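Local coordinates for Lin1889 protein (Listeria innocua Clip11262, PDB 3B57), which is of unknown function but binds magnesium and belongs to the HD-domain family, whose members are commonly metal-dependent phosphohydrolases, at residues Asp47-Ser61 against Leu89-Ser101. Sequence-based numbering, arbitrary orientation.
Sequences DLFTIELAALFHDYS and LIKKIIRIIQSVS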
ATOM      1  N   ASP A  47      34.864   2.181   0.690  1.00 29.13           N
ATOM      2  CA  ASP A  47      35.152   2.686   2.039  1.00 30.74           C
ATOM      3  C   ASP A  47      33.874   2.566   2.875  1.00 31.36           C
ATOM      4  O   ASP A  47      33.001   3.441   2.830  1.00 30.84           O
ATOM      5  CB  ASP A  47      35.583   4.166   1.961  1.00 34.63           C
ATOM      6  CG  ASP A  47      36.172   4.705   3.278  1.00 38.11           C
ATOM      7  OD1 ASP A  47      35.650   4.356   4.372  1.00 38.06           O
ATOM      8  OD2 ASP A  47      37.151   5.502   3.203  1.00 38.23           O
ATOM      9  N   LEU A  48      33.780   1.492   3.649  1.00 30.81           N
ATOM     10  CA  LEU A  48      32.607   1.243   4.482  1.00 30.90           C
ATOM     11  C   LEU A  48      32.219   2.418   5.387  1.00 32.57           C
ATOM     12  O   LEU A  48      31.034   2.707   5.584  1.00 33.06           O
ATOM     13  CB  LEU A  48      32.834  -0.019   5.324  1.00 29.23           C
ATOM     14  CG  LEU A  48      31.699  -0.525   6.221  1.00 29.63           C
ATOM     15  CD1 LEU A  48      30.437  -0.768   5.396  1.00 30.55           C
ATOM     16  CD2 LEU A  48      32.142  -1.801   6.902  1.00 29.72           C
ATOM     17  N   PHE A  49      33.215   3.095   5.943  1.00 34.35           N
ATOM     18  CA  PHE A  49      32.956   4.226   6.829  1.00 35.29           C
ATOM     19  C   PHE A  49      32.391   5.401   6.053  1.00 35.79           C
ATOM     20  O   PHE A  49      31.497   6.113   6.514  1.00 34.86           O
ATOM     21  CB  PHE A  49      34.247   4.649   7.528  1.00 35.31           C
ATOM     22  CG  PHE A  49      34.098   5.867   8.382  1.00 34.32           C
ATOM     23  CD1 PHE A  49      34.642   7.082   7.981  1.00 34.97           C
ATOM     24  CD2 PHE A  49      33.400   5.805   9.582  1.00 34.60           C
ATOM     25  CE1 PHE A  49      34.494   8.223   8.763  1.00 35.68           C
ATOM     26  CE2 PHE A  49      33.246   6.936  10.371  1.00 36.15           C
ATOM     27  CZ  PHE A  49      33.796   8.152   9.959  1.00 36.32           C
ATOM     28  N   THR A  50      32.929   5.603   4.866  1.00 35.97           N
ATOM     29  CA  THR A  50      32.478   6.688   4.034  1.00 37.55           C
ATOM     30  C   THR A  50      31.028   6.439   3.575  1.00 38.25           C
ATOM     31  O   THR A  50      30.229   7.378   3.461  1.00 38.41           O
ATOM     32  CB  THR A  50      33.452   6.841   2.852  1.00 37.96           C
ATOM     33  OG1 THR A  50      34.095   8.115   2.946  1.00 40.17           O
ATOM     34  CG2 THR A  50      32.749   6.710   1.517  1.00 38.27           C
ATOM     35  N   ILE A  51      30.708   5.161   3.350  1.00 37.24           N
ATOM     36  CA  ILE A  51      29.388   4.685   2.909  1.00 34.97           C
ATOM     37  C   ILE A  51      28.359   4.737   4.033  1.00 33.95           C
ATOM     38  O   ILE A  51      27.269   5.281   3.872  1.00 33.94           O
ATOM     39  CB  ILE A  51      29.489   3.205   2.405  1.00 35.65           C
ATOM     40  CG1 ILE A  51      30.241   3.168   1.063  1.00 35.65           C
ATOM     41  CG2 ILE A  51      28.099   2.558   2.317  1.00 32.39           C
ATOM     42  CD1 ILE A  51      30.722   1.787   0.648  1.00 33.44           C
ATOM     43  N   GLU A  52      28.722   4.159   5.170  1.00 33.62           N
ATOM     44  CA  GLU A  52      27.849   4.105   6.334  1.00 33.17           C
ATOM     45  C   GLU A  52      27.297   5.476   6.765  1.00 33.40           C
ATOM     46  O   GLU A  52      26.137   5.573   7.166  1.00 33.96           O
ATOM     47  CB  GLU A  52      28.608   3.451   7.486  1.00 30.83           C
ATOM     48  CG  GLU A  52      27.779   2.506   8.308  1.00 32.01           C
ATOM     49  CD  GLU A  52      28.598   1.334   8.797  1.00 34.29           C
ATOM     50  OE1 GLU A  52      29.333   0.769   7.950  1.00 34.30           O
ATOM     51  OE2 GLU A  52      28.502   0.967  10.001  1.00 31.88           O
ATOM     52  N   LEU A  53      28.111   6.530   6.679  1.00 32.62           N
ATOM     53  CA  LEU A  53      27.648   7.854   7.076  1.00 32.98           C
ATOM     54  C   LEU A  53      26.861   8.508   5.968  1.00 34.22           C
ATOM     55  O   LEU A  53      25.825   9.121   6.220  1.00 36.91           O
ATOM     56  CB  LEU A  53      28.805   8.776   7.454  1.00 33.11           C
ATOM     57  CG  LEU A  53      29.542   8.509   8.762  1.00 32.42           C
ATOM     58  CD1 LEU A  53      30.751   9.421   8.855  1.00 31.91           C
ATOM     59  CD2 LEU A  53      28.605   8.717   9.923  1.00 30.97           C
ATOM     60  N   ALA A  54      27.334   8.406   4.737  1.00 33.16           N
ATOM     61  CA  ALA A  54      26.576   9.029   3.673  1.00 33.45           C
ATOM     62  C   ALA A  54      25.182   8.418   3.710  1.00 35.26           C
ATOM     63  O   ALA A  54      24.194   9.122   3.537  1.00 37.85           O
ATOM     64  CB  ALA A  54      27.236   8.789   2.332  1.00 32.81           C
ATOM     65  N   ALA A  55      25.096   7.113   3.967  1.00 36.14           N
ATOM     66  CA  ALA A  55      23.801   6.435   4.026  1.00 36.81           C
ATOM     67  C   ALA A  55      22.922   6.979   5.142  1.00 37.82           C
ATOM     68  O   ALA A  55      21.726   7.179   4.954  1.00 39.00           O
ATOM     69  CB  ALA A  55      23.994   4.948   4.223  1.00 36.43           C
ATOM     70  N   LEU A  56      23.515   7.196   6.310  1.00 38.29           N
ATOM     71  CA  LEU A  56      22.767   7.711   7.437  1.00 38.79           C
ATOM     72  C   LEU A  56      22.372   9.181   7.296  1.00 41.41           C
ATOM     73  O   LEU A  56      21.378   9.600   7.887  1.00 42.85           O
ATOM     74  CB  LEU A  56      23.553   7.511   8.726  1.00 35.29           C
ATOM     75  CG  LEU A  56      23.639   6.071   9.211  1.00 34.42           C
ATOM     76  CD1 LEU A  56      24.297   6.061  10.577  1.00 34.97           C
ATOM     77  CD2 LEU A  56      22.251   5.456   9.314  1.00 34.36           C
ATOM     78  N   PHE A  57      23.132   9.960   6.522  1.00 42.73           N
ATOM     79  CA  PHE A  57      22.816  11.380   6.334  1.00 45.31           C
ATOM     80  C   PHE A  57      22.190  11.672   4.974  1.00 48.60           C
ATOM     81  O   PHE A  57      21.850  12.817   4.693  1.00 50.12           O
ATOM     82  CB  PHE A  57      24.068  12.270   6.467  1.00 43.02           C
ATOM     83  CG  PHE A  57      24.756  12.189   7.804  1.00 40.85           C
ATOM     84  CD1 PHE A  57      24.042  11.915   8.958  1.00 38.84           C
ATOM     85  CD2 PHE A  57      26.131  12.397   7.903  1.00 40.82           C
ATOM     86  CE1 PHE A  57      24.692  11.846  10.196  1.00 39.82           C
ATOM     87  CE2 PHE A  57      26.790  12.329   9.140  1.00 40.19           C
ATOM     88  CZ  PHE A  57      26.070  12.052  10.286  1.00 39.50           C
ATOM     89  N   HIS A  58      22.032  10.655   4.132  1.00 51.75           N
ATOM     90  CA  HIS A  58      21.481  10.869   2.795  1.00 54.67           C
ATOM     91  C   HIS A  58      20.129  11.552   2.802  1.00 56.91           C
ATOM     92  O   HIS A  58      19.710  12.127   1.800  1.00 56.53           O
ATOM     93  CB  HIS A  58      21.373   9.539   2.034  1.00 56.30           C
ATOM     94  CG  HIS A  58      20.130   8.748   2.329  1.00 57.70           C
ATOM     95  ND1 HIS A  58      19.861   8.204   3.568  1.00 58.10           N
ATOM     96  CD2 HIS A  58      19.102   8.379   1.528  1.00 57.52           C
ATOM     97  CE1 HIS A  58      18.723   7.532   3.516  1.00 57.93           C
ATOM     98  NE2 HIS A  58      18.243   7.623   2.290  1.00 58.43           N
ATOM     99  N   ASP A  59      19.462  11.501   3.947  1.00 60.37           N
ATOM    100  CA  ASP A  59      18.134  12.076   4.071  1.00 64.22           C
ATOM    101  C   ASP A  59      18.051  13.102   5.184  1.00 65.34           C
ATOM    102  O   ASP A  59      17.257  12.959   6.110  1.00 65.77           O
ATOM    103  CB  ASP A  59      17.130  10.959   4.343  1.00 67.02           C
ATOM    104  CG  ASP A  59      15.919  11.043   3.455  1.00 69.38           C
ATOM    105  OD1 ASP A  59      15.335  12.151   3.363  1.00 70.77           O
ATOM    106  OD2 ASP A  59      15.557   9.998   2.861  1.00 69.97           O
ATOM    107  N   TYR A  60      18.864  14.141   5.090  1.00 66.92           N
ATOM    108  CA  TYR A  60      18.870  15.173   6.109  1.00 68.21           C
ATOM    109  C   TYR A  60      18.793  16.519   5.421  1.00 70.51           C
ATOM    110  O   TYR A  60      18.361  17.520   5.999  1.00 69.98           O
ATOM    111  CB  TYR A  60      20.156  15.076   6.921  1.00 66.59           C
ATOM    112  CG  TYR A  60      20.250  16.085   8.030  1.00 64.58           C
ATOM    113  CD1 TYR A  60      19.654  15.849   9.269  1.00 62.63           C
ATOM    114  CD2 TYR A  60      20.907  17.298   7.830  1.00 63.83           C
ATOM    115  CE1 TYR A  60      19.712  16.802  10.278  1.00 62.51           C
ATOM    116  CE2 TYR A  60      20.970  18.256   8.827  1.00 62.78           C
ATOM    117  CZ  TYR A  60      20.371  18.005  10.047  1.00 62.76           C
ATOM    118  OH  TYR A  60      20.434  18.966  11.021  1.00 62.42           O
ATOM    119  N   SER A  61      19.215  16.522   4.163  1.00 73.91           N
ATOM    120  CA  SER A  61      19.218  17.724   3.348  1.00 76.32           C
ATOM    121  C   SER A  61      17.814  18.077   2.839  1.00 77.82           C
ATOM    122  O   SER A  61      17.552  18.053   1.633  1.00 78.60           O
ATOM    123  CB  SER A  61      20.196  17.530   2.183  1.00 75.60           C
ATOM    124  OG  SER A  61      21.454  17.080   2.673  1.00 73.64           O
ATOM    125  N   LEU A  89      37.440  13.154   3.715  1.00 55.34           N
ATOM    126  CA  LEU A  89      36.332  12.220   3.854  1.00 54.31           C
ATOM    127  C   LEU A  89      35.009  12.979   3.816  1.00 54.02           C
ATOM    128  O   LEU A  89      34.064  12.548   3.154  1.00 53.70           O
ATOM    129  CB  LEU A  89      36.448  11.450   5.169  1.00 54.84           C
ATOM    130  CG  LEU A  89      37.470  10.317   5.185  1.00 55.82           C
ATOM    131  CD1 LEU A  89      37.024   9.212   4.241  1.00 57.14           C
ATOM    132  CD2 LEU A  89      38.834  10.849   4.766  1.00 56.70           C
ATOM    133  N   ILE A  90      34.948  14.105   4.529  1.00 53.24           N
ATOM    134  CA  ILE A  90      33.744  14.933   4.572  1.00 51.35           C
ATOM    135  C   ILE A  90      33.350  15.254   3.139  1.00 52.45           C
ATOM    136  O   ILE A  90      32.174  15.214   2.769  1.00 53.63           O
ATOM    137  CB  ILE A  90      33.981  16.292   5.263  1.00 50.25           C
ATOM    138  CG1 ILE A  90      34.874  16.138   6.493  1.00 48.91           C
ATOM    139  CG2 ILE A  90      32.644  16.908   5.632  1.00 49.64           C
ATOM    140  CD1 ILE A  90      34.208  15.523   7.676  1.00 49.84           C
ATOM    141  N   LYS A  91      34.350  15.578   2.331  1.00 52.30           N
ATOM    142  CA  LYS A  91      34.105  15.918   0.940  1.00 53.05           C
ATOM    143  C   LYS A  91      33.399  14.754   0.236  1.00 52.38           C
ATOM    144  O   LYS A  91      32.323  14.932  -0.344  1.00 50.53           O
ATOM    145  CB  LYS A  91      35.431  16.264   0.252  1.00 55.02           C
ATOM    146  CG  LYS A  91      35.372  17.527  -0.607  1.00 56.45           C
ATOM    147  CD  LYS A  91      36.734  18.221  -0.662  1.00 59.64           C
ATOM    148  CE  LYS A  91      37.133  18.762   0.723  1.00 61.08           C
ATOM    149  NZ  LYS A  91      38.470  19.438   0.758  1.00 60.66           N
ATOM    150  N   LYS A  92      33.995  13.563   0.314  1.00 51.75           N
ATOM    151  CA  LYS A  92      33.421  12.372  -0.312  1.00 51.70           C
ATOM    152  C   LYS A  92      32.002  12.084   0.193  1.00 51.32           C
ATOM    153  O   LYS A  92      31.067  11.909  -0.600  1.00 50.82           O
ATOM    154  CB  LYS A  92      34.307  11.148  -0.056  1.00 52.20           C
ATOM    155  CG  LYS A  92      35.648  11.166  -0.767  1.00 54.46           C
ATOM    156  CD  LYS A  92      36.255   9.758  -0.828  1.00 56.22           C
ATOM    157  CE  LYS A  92      37.577   9.737  -1.596  1.00 55.40           C
ATOM    158  NZ  LYS A  92      38.635  10.505  -0.875  1.00 55.65           N
ATOM    159  N   ILE A  93      31.851  12.033   1.514  1.00 50.44           N
ATOM    160  CA  ILE A  93      30.559  11.773   2.135  1.00 50.20           C
ATOM    161  C   ILE A  93      29.499  12.730   1.586  1.00 51.12           C
ATOM    162  O   ILE A  93      28.397  12.310   1.223  1.00 51.72           O
ATOM    163  CB  ILE A  93      30.657  11.893   3.680  1.00 48.45           C
ATOM    164  CG1 ILE A  93      31.468  10.721   4.227  1.00 46.53           C
ATOM    165  CG2 ILE A  93      29.273  11.902   4.311  1.00 46.78           C
ATOM    166  CD1 ILE A  93      31.678  10.764   5.712  1.00 46.11           C
ATOM    167  N   ILE A  94      29.825  14.013   1.503  1.00 50.92           N
ATOM    168  CA  ILE A  94      28.854  14.953   0.973  1.00 51.03           C
ATOM    169  C   ILE A  94      28.609  14.722  -0.515  1.00 52.02           C
ATOM    170  O   ILE A  94      27.462  14.734  -0.961  1.00 52.19           O
ATOM    171  CB  ILE A  94      29.281  16.408   1.244  1.00 49.27           C
ATOM    172  CG1 ILE A  94      28.950  16.746   2.694  1.00 47.66           C
ATOM    173  CG2 ILE A  94      28.568  17.361   0.301  1.00 46.20           C
ATOM    174  CD1 ILE A  94      29.061  18.188   3.003  1.00 49.93           C
ATOM    175  N   ARG A  95      29.679  14.500  -1.279  1.00 53.65           N
ATOM    176  CA  ARG A  95      29.553  14.245  -2.716  1.00 54.90           C
ATOM    177  C   ARG A  95      28.592  13.072  -2.951  1.00 53.56           C
ATOM    178  O   ARG A  95      27.799  13.090  -3.895  1.00 52.10           O
ATOM    179  CB  ARG A  95      30.927  13.921  -3.322  1.00 58.00           C
ATOM    180  CG  ARG A  95      31.837  15.145  -3.525  1.00 63.55           C
ATOM    181  CD  ARG A  95      33.260  14.752  -3.977  1.00 67.48           C
ATOM    182  NE  ARG A  95      33.259  13.766  -5.060  1.00 71.06           N
ATOM    183  CZ  ARG A  95      32.711  13.955  -6.259  1.00 72.42           C
ATOM    184  NH1 ARG A  95      32.112  15.107  -6.547  1.00 72.60           N
ATOM    185  NH2 ARG A  95      32.748  12.985  -7.168  1.00 71.69           N
ATOM    186  N   ILE A  96      28.673  12.063  -2.081  1.00 51.49           N
ATOM    187  CA  ILE A  96      27.818  10.883  -2.167  1.00 48.93           C
ATOM    188  C   ILE A  96      26.361  11.266  -1.953  1.00 49.63           C
ATOM    189  O   ILE A  96      25.495  10.943  -2.769  1.00 50.32           O
ATOM    190  CB  ILE A  96      28.203   9.836  -1.105  1.00 46.26           C
ATOM    191  CG1 ILE A  96      29.609   9.316  -1.386  1.00 44.07           C
ATOM    192  CG2 ILE A  96      27.186   8.694  -1.096  1.00 42.63           C
ATOM    193  CD1 ILE A  96      30.135   8.368  -0.333  1.00 42.50           C
ATOM    194  N   ILE A  97      26.093  11.958  -0.853  1.00 49.04           N
ATOM    195  CA  ILE A  97      24.739  12.369  -0.544  1.00 49.30           C
ATOM    196  C   ILE A  97      24.100  13.097  -1.724  1.00 52.58           C
ATOM    197  O   ILE A  97      22.894  12.990  -1.948  1.00 53.56           O
ATOM    198  CB  ILE A  97      24.715  13.257   0.710  1.00 46.08           C
ATOM    199  CG1 ILE A  97      25.245  12.463   1.905  1.00 44.39           C
ATOM    200  CG2 ILE A  97      23.308  13.725   0.992  1.00 44.55           C
ATOM    201  CD1 ILE A  97      25.193  13.204   3.216  1.00 42.63           C
ATOM    202  N   GLN A  98      24.911  13.817  -2.492  1.00 55.83           N
ATOM    203  CA  GLN A  98      24.410  14.553  -3.652  1.00 59.00           C
ATOM    204  C   GLN A  98      23.988  13.649  -4.808  1.00 60.49           C
ATOM    205  O   GLN A  98      22.998  13.921  -5.483  1.00 61.38           O
ATOM    206  CB  GLN A  98      25.469  15.536  -4.139  1.00 60.21           C
ATOM    207  CG  GLN A  98      25.800  16.609  -3.129  1.00 63.83           C
ATOM    208  CD  GLN A  98      26.967  17.473  -3.566  1.00 66.31           C
ATOM    209  OE1 GLN A  98      27.323  18.441  -2.890  1.00 67.70           O
ATOM    210  NE2 GLN A  98      27.575  17.125  -4.699  1.00 66.21           N
ATOM    211  N   SER A  99      24.736  12.577  -5.040  1.00 62.09           N
ATOM    212  CA  SER A  99      24.413  11.660  -6.123  1.00 63.18           C
ATOM    213  C   SER A  99      23.227  10.772  -5.753  1.00 64.15           C
ATOM    214  O   SER A  99      22.703  10.035  -6.588  1.00 64.53           O
ATOM    215  CB  SER A  99      25.632  10.797  -6.467  1.00 63.64           C
ATOM    216  OG  SER A  99      26.120  10.103  -5.329  1.00 65.11           O
ATOM    217  N   VAL A 100      22.805  10.848  -4.498  1.00 64.86           N
ATOM    218  CA  VAL A 100      21.680  10.054  -4.025  1.00 65.54           C
ATOM    219  C   VAL A 100      20.380  10.822  -4.192  1.00 66.83           C
ATOM    220  O   VAL A 100      19.620  10.581  -5.129  1.00 66.13           O
ATOM    221  CB  VAL A 100      21.852   9.702  -2.545  1.00 64.74           C
ATOM    222  CG1 VAL A 100      20.615   8.985  -2.034  1.00 64.29           C
ATOM    223  CG2 VAL A 100      23.086   8.850  -2.368  1.00 64.14           C
ATOM    224  N   SER A 101      20.134  11.746  -3.268  1.00 69.27           N
ATOM    225  CA  SER A 101      18.935  12.572  -3.300  1.00 70.87           C
ATOM    226  C   SER A 101      19.235  13.853  -4.069  1.00 70.54           C
ATOM    227  O   SER A 101      19.632  13.803  -5.232  1.00 70.74           O
ATOM    228  CB  SER A 101      18.472  12.907  -1.873  1.00 71.54           C
ATOM    229  OG  SER A 101      19.494  13.559  -1.131  1.00 71.57           O
TER
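The hydroxyl OG of Ser101 donates to the backbone oxygen His58 O at 3.3 Å, nearly in line with the carbonyl bond (163°), linking the two chain segments beside the metal site. Next to it Val100 sets CG1 against the edge of the His58 imidazole, near the ring plane and 3.9 Å from CD2. An aliphatic branch suits this spot, touching ring carbon while His58, with Asp59, His29 and Asp123, forms the magnesium site of the HD motif.

The axes of 48-57 and 89-100 approach to 8.8 Å and cross at -49°. Ala54 suits this closeness: its side chain is a single methyl, CB, 3.4 Å from Ile96 CG2. The longer isoleucine branches reach past it: Ile97, with CG1 anti to the carbonyl carbon (chi1 -61°) and the chain extended beyond, brings CD1 to Phe57 CB at 3.6 Å, while Ile93 CD1 meets Leu53 CD1. Small, branched Thr50 fits as a knob among Leu89, Lys92, Ile93 and Ile96, OG1 facing Leu89 CD1 and CG2 facing Ile96 CD1. Asp47 is the N-cap of helix 48-57; Thr50 N reaches its OD1 from above the carboxylate plane, at 3.0 Å.

Around this pair, helix 27-44 packs on Ala55 and Leu56, helix 71-82 on Phe57 and Ile94, and helix 114-125 on Thr50 and Val100.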